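PDB 3SQR: laccase, which catalyses the copper-dependent oxidation of phenols such as hydroquinones with reduction of dioxygen to water, and probably takes part in breaking down lignin. Local coordinates for residues F211-T216 against P223-T228; N234-S239 against N337-N342; L285-N290 against D301-G306; T363-G366 against E371-A374. One frame throughout, in Å; residues are numbered along the deposited sequence.

Contact 1: F211-T216 against P223-T228; sequences FEIWDT and PALENT. With NAG (2-acetamido-2-deoxy-beta-D-glucopyranose), chain B; BMA (beta-D-mannopyranose), chain C; NAG (2-acetamido-2-deoxy-beta-D-glucopyranose), chain D.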
# COMPACT_ATOMS: atom_id res chain seq x y z
N PHE A 211 -16.67 -8.36 3.38
CA PHE A 211 -17.87 -7.65 3.85
C PHE A 211 -18.82 -8.55 4.63
O PHE A 211 -19.67 -8.04 5.40
CB PHE A 211 -18.61 -6.93 2.74
CG PHE A 211 -17.82 -5.83 2.12
CD1 PHE A 211 -17.67 -4.64 2.80
CD2 PHE A 211 -17.22 -6.01 0.90
CE1 PHE A 211 -16.95 -3.62 2.28
CE2 PHE A 211 -16.46 -4.99 0.33
CZ PHE A 211 -16.35 -3.77 1.01
N GLU A 212 -18.68 -9.86 4.46
CA GLU A 212 -19.46 -10.82 5.26
C GLU A 212 -18.93 -11.02 6.66
O GLU A 212 -19.65 -11.49 7.57
CB GLU A 212 -19.53 -12.14 4.52
CG GLU A 212 -20.31 -11.90 3.24
CD GLU A 212 -21.13 -13.05 2.76
OE1 GLU A 212 -20.61 -14.19 2.78
OE2 GLU A 212 -22.26 -12.76 2.28
N ILE A 213 -17.66 -10.67 6.86
CA ILE A 213 -17.02 -10.95 8.13
C ILE A 213 -16.69 -9.68 8.91
O ILE A 213 -16.14 -9.76 10.01
CB ILE A 213 -15.81 -11.86 7.93
CG1 ILE A 213 -14.96 -11.41 6.78
CG2 ILE A 213 -16.29 -13.27 7.46
CD1 ILE A 213 -13.77 -12.31 6.49
N TRP A 214 -17.02 -8.51 8.35
CA TRP A 214 -16.69 -7.25 9.01
C TRP A 214 -17.45 -7.12 10.33
O TRP A 214 -16.92 -6.63 11.33
CB TRP A 214 -17.03 -6.09 8.08
CG TRP A 214 -17.22 -4.76 8.70
CD1 TRP A 214 -18.37 -4.04 8.69
CD2 TRP A 214 -16.28 -3.98 9.46
NE1 TRP A 214 -18.22 -2.89 9.36
CE2 TRP A 214 -16.94 -2.80 9.85
CE3 TRP A 214 -14.96 -4.15 9.85
CZ2 TRP A 214 -16.33 -1.82 10.61
CZ3 TRP A 214 -14.37 -3.18 10.63
CH2 TRP A 214 -15.03 -2.00 10.95
N ASP A 215 -18.71 -7.54 10.34
CA ASP A 215 -19.46 -7.41 11.61
C ASP A 215 -18.84 -8.24 12.74
O ASP A 215 -18.80 -7.80 13.91
CB ASP A 215 -20.96 -7.70 11.40
CG ASP A 215 -21.64 -6.63 10.62
OD1 ASP A 215 -21.41 -5.44 10.89
OD2 ASP A 215 -22.44 -6.96 9.72
N THR A 216 -18.30 -9.41 12.43
CA THR A 216 -17.50 -10.16 13.42
C THR A 216 -16.17 -9.44 13.68
O THR A 216 -15.78 -9.24 14.84
CB THR A 216 -17.20 -11.56 12.97
OG1 THR A 216 -18.45 -12.21 12.68
CG2 THR A 216 -16.42 -12.34 14.04
N PRO A 223 -10.44 -11.77 11.90
CA PRO A 223 -10.53 -13.22 11.72
C PRO A 223 -9.30 -13.85 11.07
O PRO A 223 -8.62 -13.19 10.29
CB PRO A 223 -11.72 -13.38 10.77
CG PRO A 223 -11.80 -12.12 10.02
CD PRO A 223 -11.37 -11.02 11.04
N ALA A 224 -9.03 -15.11 11.41
CA ALA A 224 -8.10 -15.94 10.65
C ALA A 224 -8.79 -16.22 9.32
O ALA A 224 -9.94 -16.70 9.28
CB ALA A 224 -7.78 -17.24 11.35
N LEU A 225 -8.14 -15.82 8.23
CA LEU A 225 -8.70 -16.07 6.90
C LEU A 225 -8.27 -17.42 6.43
O LEU A 225 -7.35 -18.08 6.96
CB LEU A 225 -8.29 -14.96 5.92
CG LEU A 225 -8.71 -13.56 6.35
CD1 LEU A 225 -8.34 -12.53 5.32
CD2 LEU A 225 -10.21 -13.48 6.70
N GLU A 226 -8.94 -17.87 5.37
CA GLU A 226 -8.83 -19.29 5.00
C GLU A 226 -7.59 -19.64 4.27
O GLU A 226 -7.13 -20.77 4.32
CB GLU A 226 -10.03 -19.66 4.16
CG GLU A 226 -11.33 -19.78 4.90
CD GLU A 226 -11.98 -18.45 5.35
OE1 GLU A 226 -11.72 -17.39 4.75
OE2 GLU A 226 -12.71 -18.45 6.36
N ASN A 227 -6.97 -18.69 3.59
CA ASN A 227 -5.80 -19.04 2.84
C ASN A 227 -4.94 -17.78 2.63
O ASN A 227 -5.21 -16.75 3.26
CB ASN A 227 -6.19 -19.65 1.48
CG ASN A 227 -5.17 -20.62 0.98
OD1 ASN A 227 -4.23 -20.98 1.66
ND2 ASN A 227 -5.37 -21.07 -0.31
N THR A 228 -3.92 -17.93 1.83
CA THR A 228 -3.07 -16.82 1.35
C THR A 228 -2.93 -16.99 -0.16
O THR A 228 -3.14 -18.08 -0.67
CB THR A 228 -1.69 -16.81 2.00
OG1 THR A 228 -0.93 -17.93 1.53
CG2 THR A 228 -1.81 -16.86 3.57
C1 NAG B . -22.80 -6.61 3.12
C2 NAG B . -22.71 -8.11 3.24
C3 NAG B . -23.64 -8.62 4.32
C4 NAG B . -23.50 -7.78 5.61
C5 NAG B . -23.59 -6.31 5.30
C6 NAG B . -23.45 -5.35 6.49
C7 NAG B . -22.24 -9.33 1.17
C8 NAG B . -22.82 -9.91 -0.10
N2 NAG B . -23.07 -8.70 1.95
O3 NAG B . -23.24 -9.93 4.57
O4 NAG B . -24.53 -8.10 6.54
O5 NAG B . -22.54 -6.04 4.36
O6 NAG B . -22.25 -5.67 7.13
O7 NAG B . -21.08 -9.47 1.49
C1 BMA C . -23.97 -8.83 7.64
C2 BMA C . -25.01 -8.76 8.76
C3 BMA C . -24.56 -9.72 9.84
C4 BMA C . -24.25 -11.14 9.37
C5 BMA C . -23.36 -11.22 8.10
C6 BMA C . -23.59 -12.46 7.21
O2 BMA C . -26.25 -9.14 8.17
O3 BMA C . -25.53 -9.67 10.86
O4 BMA C . -23.58 -11.78 10.42
O5 BMA C . -23.71 -10.15 7.23
O6 BMA C . -23.52 -13.81 7.65
C1 NAG D . -20.73 -2.89 -0.15
C2 NAG D . -21.40 -2.65 1.18
C3 NAG D . -21.40 -3.79 2.18
C4 NAG D . -21.98 -5.00 1.48
C5 NAG D . -21.28 -5.20 0.12
C6 NAG D . -21.98 -6.23 -0.75
C7 NAG D . -21.32 -0.19 1.42
C8 NAG D . -20.70 0.90 2.26
N2 NAG D . -20.95 -1.42 1.80
O3 NAG D . -22.15 -3.37 3.31
O4 NAG D . -21.80 -6.18 2.20
O5 NAG D . -21.27 -4.05 -0.68
O6 NAG D . -21.05 -6.75 -1.67
O7 NAG D . -22.09 0.10 0.51
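Ile-213 reaches Pro-223 and Leu-225 because its CG1 stands between the backbone N and the carbonyl carbon (chi1 46°) and its outer bond is fully extended (chi2 -177°), which carries CD1 straight out from the helix. The contact closes a helical connection in the second cupredoxin domain: helix 210-217 follows strand 195-205, and the chain then returns through 223-228 to edge strand 227-230 of the same sheet. On the helix side all the touching is done by Ile-213 CD1. It meets the ring of Pro-223 at CG, 4.0 Å away, and lies 3.8 Å from CD2 of Leu-225, Ile-213 crossing each of the two at a slant. Isoleucine suits the helix position because its longer arm puts a terminal methyl where it can meet two neighbours, and the rigid proline gives it a fixed surface in the incoming loop. Trp-530 of helix 529-533, in the third domain, packs against both Ile-213 and Pro-223, so this small apolar cluster also joins two domains.

The other side of the helix carries sugar. Two N-acetylglucosamines and a mannose of an N-linked glycan run along it. Phe-211 brings CB to 3.3 Å from O4 of the chain D sugar, with its ring meeting that sugar obliquely, while the aliphatic CG of Glu-212 comes near O7 of the chain B sugar. Asp-215 supplies the polar grip, its carboxylate being a strong acceptor for a sugar hydroxyl: O6 of the chain B N-acetylglucosamine donates to Asp-215 OD2 at 2.9 Å.

Contact 2: N234-S239 against N337-N342; sequences NTFDCS and NNEAAN. With NAG (2-acetamido-2-deoxy-beta-D-glucopyranose), chain K.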
# COMPACT_ATOMS: atom_id res chain seq x y z
N ASN A 234 -2.66 -19.97 -5.08
CA ASN A 234 -2.13 -20.89 -4.13
C ASN A 234 -2.87 -22.22 -4.26
O ASN A 234 -3.88 -22.31 -4.97
CB ASN A 234 -2.29 -20.37 -2.70
CG ASN A 234 -1.28 -20.94 -1.74
OD1 ASN A 234 -0.55 -21.88 -2.07
ND2 ASN A 234 -1.15 -20.31 -0.55
N THR A 235 -2.28 -23.24 -3.65
CA THR A 235 -2.96 -24.49 -3.45
C THR A 235 -4.04 -24.34 -2.40
O THR A 235 -4.07 -23.39 -1.60
CB THR A 235 -1.99 -25.53 -2.99
OG1 THR A 235 -1.23 -25.07 -1.83
CG2 THR A 235 -1.08 -25.93 -4.12
N PHE A 236 -4.97 -25.28 -2.38
CA PHE A 236 -5.85 -25.42 -1.24
C PHE A 236 -6.40 -26.85 -1.30
O PHE A 236 -6.79 -27.32 -2.36
CB PHE A 236 -6.99 -24.44 -1.29
CG PHE A 236 -7.77 -24.33 -0.03
CD1 PHE A 236 -7.24 -23.68 1.08
CD2 PHE A 236 -9.07 -24.82 0.06
CE1 PHE A 236 -7.98 -23.58 2.27
CE2 PHE A 236 -9.81 -24.75 1.25
CZ PHE A 236 -9.29 -24.09 2.35
N ASP A 237 -6.46 -27.49 -0.13
CA ASP A 237 -6.93 -28.88 -0.07
C ASP A 237 -8.42 -28.90 0.01
O ASP A 237 -9.03 -28.59 1.05
CB ASP A 237 -6.29 -29.57 1.13
CG ASP A 237 -6.62 -31.06 1.20
OD1 ASP A 237 -7.44 -31.53 0.39
OD2 ASP A 237 -5.99 -31.72 2.06
N CYS A 238 -9.05 -29.21 -1.11
CA CYS A 238 -10.49 -29.33 -1.17
C CYS A 238 -10.93 -30.82 -1.06
O CYS A 238 -12.12 -31.08 -1.09
CB CYS A 238 -11.02 -28.79 -2.50
SG CYS A 238 -11.05 -26.98 -2.55
N SER A 239 -9.97 -31.72 -0.90
CA SER A 239 -10.21 -33.18 -1.01
C SER A 239 -11.20 -33.72 0.01
O SER A 239 -11.97 -34.65 -0.29
CB SER A 239 -8.90 -33.96 -0.90
OG SER A 239 -8.35 -33.89 0.41
N ASN A 337 -3.82 -16.86 10.46
CA ASN A 337 -4.29 -17.37 9.18
C ASN A 337 -4.44 -18.89 9.34
O ASN A 337 -3.63 -19.58 10.01
CB ASN A 337 -3.29 -17.04 8.08
CG ASN A 337 -3.83 -17.31 6.72
OD1 ASN A 337 -4.59 -16.52 6.14
ND2 ASN A 337 -3.49 -18.47 6.25
N ASN A 338 -5.43 -19.42 8.64
CA ASN A 338 -5.72 -20.83 8.72
C ASN A 338 -4.72 -21.68 8.03
O ASN A 338 -4.57 -22.87 8.35
CB ASN A 338 -7.08 -21.10 8.10
CG ASN A 338 -8.22 -20.73 8.99
OD1 ASN A 338 -8.05 -20.24 10.11
ND2 ASN A 338 -9.43 -21.00 8.51
N GLU A 339 -3.94 -21.09 7.10
CA GLU A 339 -3.00 -21.85 6.34
C GLU A 339 -1.69 -21.10 6.22
O GLU A 339 -1.07 -21.03 5.15
CB GLU A 339 -3.59 -22.09 4.96
CG GLU A 339 -4.93 -22.80 4.98
CD GLU A 339 -4.88 -24.22 5.52
OE1 GLU A 339 -3.80 -24.79 5.61
OE2 GLU A 339 -5.95 -24.73 5.88
N ALA A 340 -1.20 -20.61 7.37
CA ALA A 340 0.06 -19.88 7.37
C ALA A 340 1.24 -20.59 6.70
O ALA A 340 2.02 -19.98 5.97
CB ALA A 340 0.42 -19.45 8.83
N ALA A 341 1.41 -21.90 6.95
CA ALA A 341 2.55 -22.62 6.47
C ALA A 341 2.54 -22.72 4.93
O ALA A 341 3.59 -23.00 4.34
CB ALA A 341 2.64 -24.06 7.12
N ASN A 342 1.37 -22.52 4.32
CA ASN A 342 1.19 -22.63 2.86
C ASN A 342 1.30 -21.34 2.08
O ASN A 342 1.01 -21.30 0.89
CB ASN A 342 -0.11 -23.32 2.51
CG ASN A 342 -0.31 -24.65 3.21
OD1 ASN A 342 -1.04 -24.72 4.22
ND2 ASN A 342 0.32 -25.71 2.72
C1 NAG K . 0.11 -26.97 3.41
C2 NAG K . -0.24 -28.08 2.46
C3 NAG K . -0.18 -29.44 3.20
C4 NAG K . 1.20 -29.53 3.84
C5 NAG K . 1.37 -28.39 4.83
C6 NAG K . 2.76 -28.41 5.44
C7 NAG K . -1.66 -27.30 0.64
C8 NAG K . -3.04 -27.00 0.19
N2 NAG K . -1.52 -27.78 1.90
O3 NAG K . -0.40 -30.48 2.27
O4 NAG K . 1.38 -30.69 4.59
O5 NAG K . 1.32 -27.22 4.09
O6 NAG K . 2.91 -27.15 6.02
O7 NAG K . -0.70 -27.08 -0.13
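Asn-234 ND2 donates to the backbone O of Asn-342, a bond of 2.8 Å that is nearly straight at 165° and ties together two loops of the second cupredoxin domain at a glycosylation site. The acceptor lies in the amide plane of Asn-234, whereas the donor stands well above the carbonyl plane of Asn-342. The second direct touch is a van der Waals contact: the methylene CG of Glu-339 sits 4.2 Å from CE1 of Phe-236, at the ring edge, with the carboxylate plane almost perpendicular to the ring (89°). The first torsion of Glu-339, with CG anti to the carbonyl carbon, places the methylene at the ring, and the bend beyond it turns the carboxylate.

Sugar adds a further bridge. Asn-342 ND2 is bonded covalently to C1 of the N-acetylglucosamine, and Thr-235 OG1, on the facing loop, donates to the acetamido O7 at 2.7 Å.

Farther out, the buried amide of Asn-234 is well satisfied, as an asparagine with both donor and acceptor can be: its ND2 also donates to Thr-228 O, and its OD1 accepts from Lys-252 NZ. Phe-236 is held by an edge-to-face contact with His-207 and by the sulfur of Cys-238, which lies in the ring plane at its edge and is disulfide-bonded to Cys-246. Beyond it an Asx turn shapes the loop: Asp-237 OD1 accepts from Ser-239 N at 2.8 Å, and from Ser-239 OG through its syn lone pair.

Contact 3: L285-N290 against D301-G306; sequences LTVIAN and DTLLIG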
# COMPACT_ATOMS: atom_id res chain seq x y z
N LEU A 285 18.62 -12.01 -1.61
CA LEU A 285 17.91 -10.86 -2.14
C LEU A 285 18.79 -9.64 -2.03
O LEU A 285 19.24 -9.33 -0.94
CB LEU A 285 16.63 -10.65 -1.34
CG LEU A 285 15.70 -11.83 -1.08
CD1 LEU A 285 14.52 -11.34 -0.20
CD2 LEU A 285 15.14 -12.49 -2.33
N THR A 286 19.00 -8.93 -3.12
CA THR A 286 19.63 -7.63 -3.08
C THR A 286 18.51 -6.57 -3.15
O THR A 286 17.89 -6.39 -4.17
CB THR A 286 20.57 -7.42 -4.18
OG1 THR A 286 21.65 -8.37 -4.04
CG2 THR A 286 21.18 -6.03 -4.11
N VAL A 287 18.30 -5.93 -2.03
CA VAL A 287 17.21 -4.97 -1.88
C VAL A 287 17.66 -3.63 -2.51
O VAL A 287 18.67 -3.05 -2.10
CB VAL A 287 16.83 -4.81 -0.46
CG1 VAL A 287 15.42 -4.00 -0.37
CG2 VAL A 287 16.68 -6.11 0.31
N ILE A 288 16.90 -3.16 -3.49
CA ILE A 288 17.25 -1.96 -4.23
C ILE A 288 16.29 -0.80 -4.14
O ILE A 288 16.59 0.27 -4.62
CB ILE A 288 17.59 -2.24 -5.68
CG1 ILE A 288 16.45 -2.86 -6.50
CG2 ILE A 288 18.84 -3.22 -5.77
CD1 ILE A 288 16.54 -2.50 -7.94
N ALA A 289 15.11 -1.00 -3.55
CA ALA A 289 14.20 0.11 -3.34
C ALA A 289 13.28 -0.30 -2.27
O ALA A 289 12.98 -1.48 -2.09
CB ALA A 289 13.41 0.45 -4.61
N ASN A 290 12.81 0.72 -1.56
CA ASN A 290 11.73 0.54 -0.68
C ASN A 290 10.61 1.49 -1.08
O ASN A 290 10.85 2.62 -1.39
CB ASN A 290 12.13 0.64 0.79
CG ASN A 290 12.72 1.98 1.25
OD1 ASN A 290 12.55 3.09 0.65
ND2 ASN A 290 13.35 1.91 2.38
N ASP A 301 18.72 -12.42 3.39
CA ASP A 301 18.11 -13.72 3.09
C ASP A 301 16.59 -13.71 3.19
O ASP A 301 15.93 -14.59 2.61
CB ASP A 301 18.63 -14.79 4.08
CG ASP A 301 20.08 -15.14 3.84
OD1 ASP A 301 20.51 -15.22 2.66
OD2 ASP A 301 20.77 -15.34 4.86
N THR A 302 16.07 -12.79 3.98
CA THR A 302 14.63 -12.69 4.17
C THR A 302 14.28 -11.21 4.21
O THR A 302 15.14 -10.38 4.44
CB THR A 302 14.10 -13.39 5.40
OG1 THR A 302 14.32 -12.59 6.54
CG2 THR A 302 14.75 -14.77 5.60
N LEU A 303 13.01 -10.89 3.99
CA LEU A 303 12.66 -9.46 3.80
C LEU A 303 11.29 -9.23 4.45
O LEU A 303 10.24 -9.77 3.96
CB LEU A 303 12.64 -9.18 2.31
CG LEU A 303 12.36 -7.77 1.80
CD1 LEU A 303 13.16 -6.74 2.55
CD2 LEU A 303 12.58 -7.68 0.30
N LEU A 304 11.30 -8.47 5.54
CA LEU A 304 10.14 -8.16 6.33
C LEU A 304 9.33 -7.15 5.53
O LEU A 304 9.90 -6.17 5.06
CB LEU A 304 10.50 -7.60 7.68
CG LEU A 304 11.19 -8.59 8.65
CD1 LEU A 304 11.93 -7.80 9.77
CD2 LEU A 304 10.15 -9.51 9.21
N ILE A 305 8.04 -7.40 5.36
CA ILE A 305 7.23 -6.50 4.52
C ILE A 305 5.91 -6.33 5.16
O ILE A 305 5.10 -7.29 5.34
CB ILE A 305 6.99 -6.99 3.06
CG1 ILE A 305 8.25 -7.53 2.39
CG2 ILE A 305 6.34 -5.84 2.22
CD1 ILE A 305 7.99 -8.15 1.01
N GLY A 306 5.66 -5.11 5.62
CA GLY A 306 4.34 -4.74 6.08
C GLY A 306 3.32 -4.33 5.02
O GLY A 306 3.65 -4.18 3.88
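Leu-285 and Leu-303 face each other across the interior of the second cupredoxin domain, a beta sandwich. Strand 285-290 belongs to its six-stranded sheet, and strand 303-305 is an edge strand of the five-stranded sheet packed against it.

The interactions between the two segments are apolar. CD1 of Leu-285 is the leading atom: it approaches CB of Leu-303 to 3.8 Å and CD2 of Leu-303 to 4.2 Å, with the two side chains crossing at a slant. Leu-285 CD1 also comes within 4.4 Å of Thr-302 C, the carbonyl carbon. Leu-303 holds CG opposite its backbone N (chi1 -177°), beside the carbonyl carbon, which sends both methyls into the gap between the sheets. Its CD1 lies 4.2 Å from CG2 of Val-287, two residues beyond Leu-285 on the same face of the strand. Phe-278 and Val-313 add to this core, packing on Leu-285 and Leu-303 respectively.

Polar bonding is directed elsewhere. The strand of Leu-285 and Val-287 pairs with Thr-300 and Tyr-298 in its own sheet, and on its other side Ile-288 and Ala-289 both face Asp-312 in a classic beta bulge. Thr-302 turns its CB away from the strand opposite, and its OG1 is hydrogen-bonded to Glu-277.

No hydrogen bond crosses between the segments. Leucine and valine suit these places because their branched ends fill the interior without introducing a buried polar group, and the two sheets are therefore joined here by dispersion forces and the exclusion of water.

Contact 4: T363-G366 against E371-A374; sequences TPRG and EPVA. With MAN (alpha-D-mannopyranose), chain L.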
# COMPACT_ATOMS: atom_id res chain seq x y z
N THR A 363 15.93 -19.74 8.50
CA THR A 363 15.15 -19.51 9.67
C THR A 363 14.74 -18.03 9.64
O THR A 363 15.60 -17.15 9.64
CB THR A 363 15.95 -19.75 10.97
OG1 THR A 363 16.36 -21.13 11.03
CG2 THR A 363 15.14 -19.34 12.21
N PRO A 364 13.44 -17.78 9.63
CA PRO A 364 13.00 -16.36 9.62
C PRO A 364 13.20 -15.65 10.96
O PRO A 364 13.23 -16.28 12.03
CB PRO A 364 11.51 -16.43 9.29
CG PRO A 364 11.15 -17.88 9.17
CD PRO A 364 12.32 -18.73 9.57
N ARG A 365 13.38 -14.34 10.90
CA ARG A 365 13.37 -13.56 12.11
C ARG A 365 12.07 -13.75 12.89
O ARG A 365 12.10 -13.83 14.10
CB ARG A 365 13.63 -12.09 11.79
CG ARG A 365 15.03 -11.80 11.45
CD ARG A 365 15.19 -10.45 10.76
NE ARG A 365 14.76 -10.56 9.37
CZ ARG A 365 14.90 -9.57 8.50
NH1 ARG A 365 15.40 -8.41 8.90
NH2 ARG A 365 14.57 -9.74 7.25
N GLY A 366 10.94 -13.86 12.18
CA GLY A 366 9.66 -14.22 12.73
C GLY A 366 8.99 -13.09 13.50
O GLY A 366 8.04 -13.30 14.25
N GLU A 371 11.97 -3.90 7.94
CA GLU A 371 13.43 -4.02 7.77
C GLU A 371 14.13 -3.03 8.68
O GLU A 371 13.60 -1.96 8.99
CB GLU A 371 13.86 -3.86 6.31
CG GLU A 371 13.57 -5.05 5.45
CD GLU A 371 14.41 -6.23 5.84
OE1 GLU A 371 15.63 -6.12 5.71
OE2 GLU A 371 13.86 -7.25 6.28
N PRO A 372 15.33 -3.41 9.12
CA PRO A 372 15.91 -2.49 10.11
C PRO A 372 16.21 -1.11 9.51
O PRO A 372 16.69 -1.03 8.40
CB PRO A 372 17.22 -3.20 10.50
CG PRO A 372 17.15 -4.57 10.01
CD PRO A 372 16.16 -4.60 8.87
N VAL A 373 16.00 -0.04 10.28
CA VAL A 373 16.28 1.29 9.74
C VAL A 373 17.67 1.43 9.18
O VAL A 373 17.87 2.08 8.13
CB VAL A 373 15.96 2.41 10.74
CG1 VAL A 373 14.43 2.51 10.96
CG2 VAL A 373 16.69 2.21 12.08
N ALA A 374 18.65 0.80 9.83
CA ALA A 374 20.04 0.94 9.32
C ALA A 374 20.30 0.39 7.94
O ALA A 374 21.27 0.79 7.29
CB ALA A 374 21.05 0.36 10.33
C1 MAN L . 20.58 -3.92 6.61
C2 MAN L . 20.64 -5.32 7.21
C3 MAN L . 20.82 -5.28 8.72
C4 MAN L . 22.04 -4.42 9.06
C5 MAN L . 21.87 -3.04 8.43
C6 MAN L . 23.11 -2.17 8.68
O2 MAN L . 21.69 -6.03 6.56
O3 MAN L . 20.88 -6.62 9.23
O4 MAN L . 22.11 -4.27 10.45
O5 MAN L . 21.69 -3.14 7.02
O6 MAN L . 24.22 -2.82 8.05
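Arg-365 and Glu-371 lie on two arms of a loop whose backbone keeps them well apart, their CA atoms 10.5 Å from each other, with Gly-366 taking a positive phi that a residue without a side chain adopts easily. The loop belongs to the long connection from strand 344-348 of the second cupredoxin domain to strand 387-398 of the third, and a salt bridge spans it.

Long side chains are needed to span the gap, and opposite charges suit the pair to a salt bridge. Arg-365 NH2 donates to Glu-371 OE2 at 2.8 Å, using the syn lone pair, although OE2 lies 27° out of the guanidinium plane. NH1 adds a weak bond to the same oxygen at 3.3 Å. Both nitrogens thus converge on one carboxylate oxygen, and the two flat groups stand 76° apart instead of pairing side by side. The bend in Glu-371 at chi2 (-68°) turns the carboxylate back toward the arginine.

Outside partners hold both charges in place. Arg-365 NE makes a salt bridge with Glu-277 OE2, while Glu-371 OE1 is hydrogen-bonded to the hydroxyl of Tyr-298.

Pro-372 supplies the apolar flank. Its CD meets the guanidinium edge in plane, 3.9 Å from Arg-365 NH1. The same rigid ring also touches a mannose of a glycan carried by the protein itself, with Pro-372 CG 4.0 Å from C3 of the sugar, and Ala-374 CB lies 3.7 Å from the mannose C6.

The four contacts form two touching pairs. Contacts 1 and 2 have centres 15 Å apart and are joined by probable hydrogen bonds from Asn-338 N to Leu-225 O (2.9 Å) and from Asn-227 ND2 to Thr-235 O (3.0 Å). Contacts 3 and 4, with centres 9 Å apart, share probable bonds between Leu-304 N and Glu-371 OE2 and between Thr-302 OG1 and Arg-365 NH2, both 2.9 Å. Contact 3 is nested in the chain loop that contact 2 closes, yet their nearest atoms are about 13 Å apart. Contact 1 approaches the type 1 copper site: the Pro-223 side chain is about 9 Å from that of the ligand His-531 and about 13 Å from a copper ion.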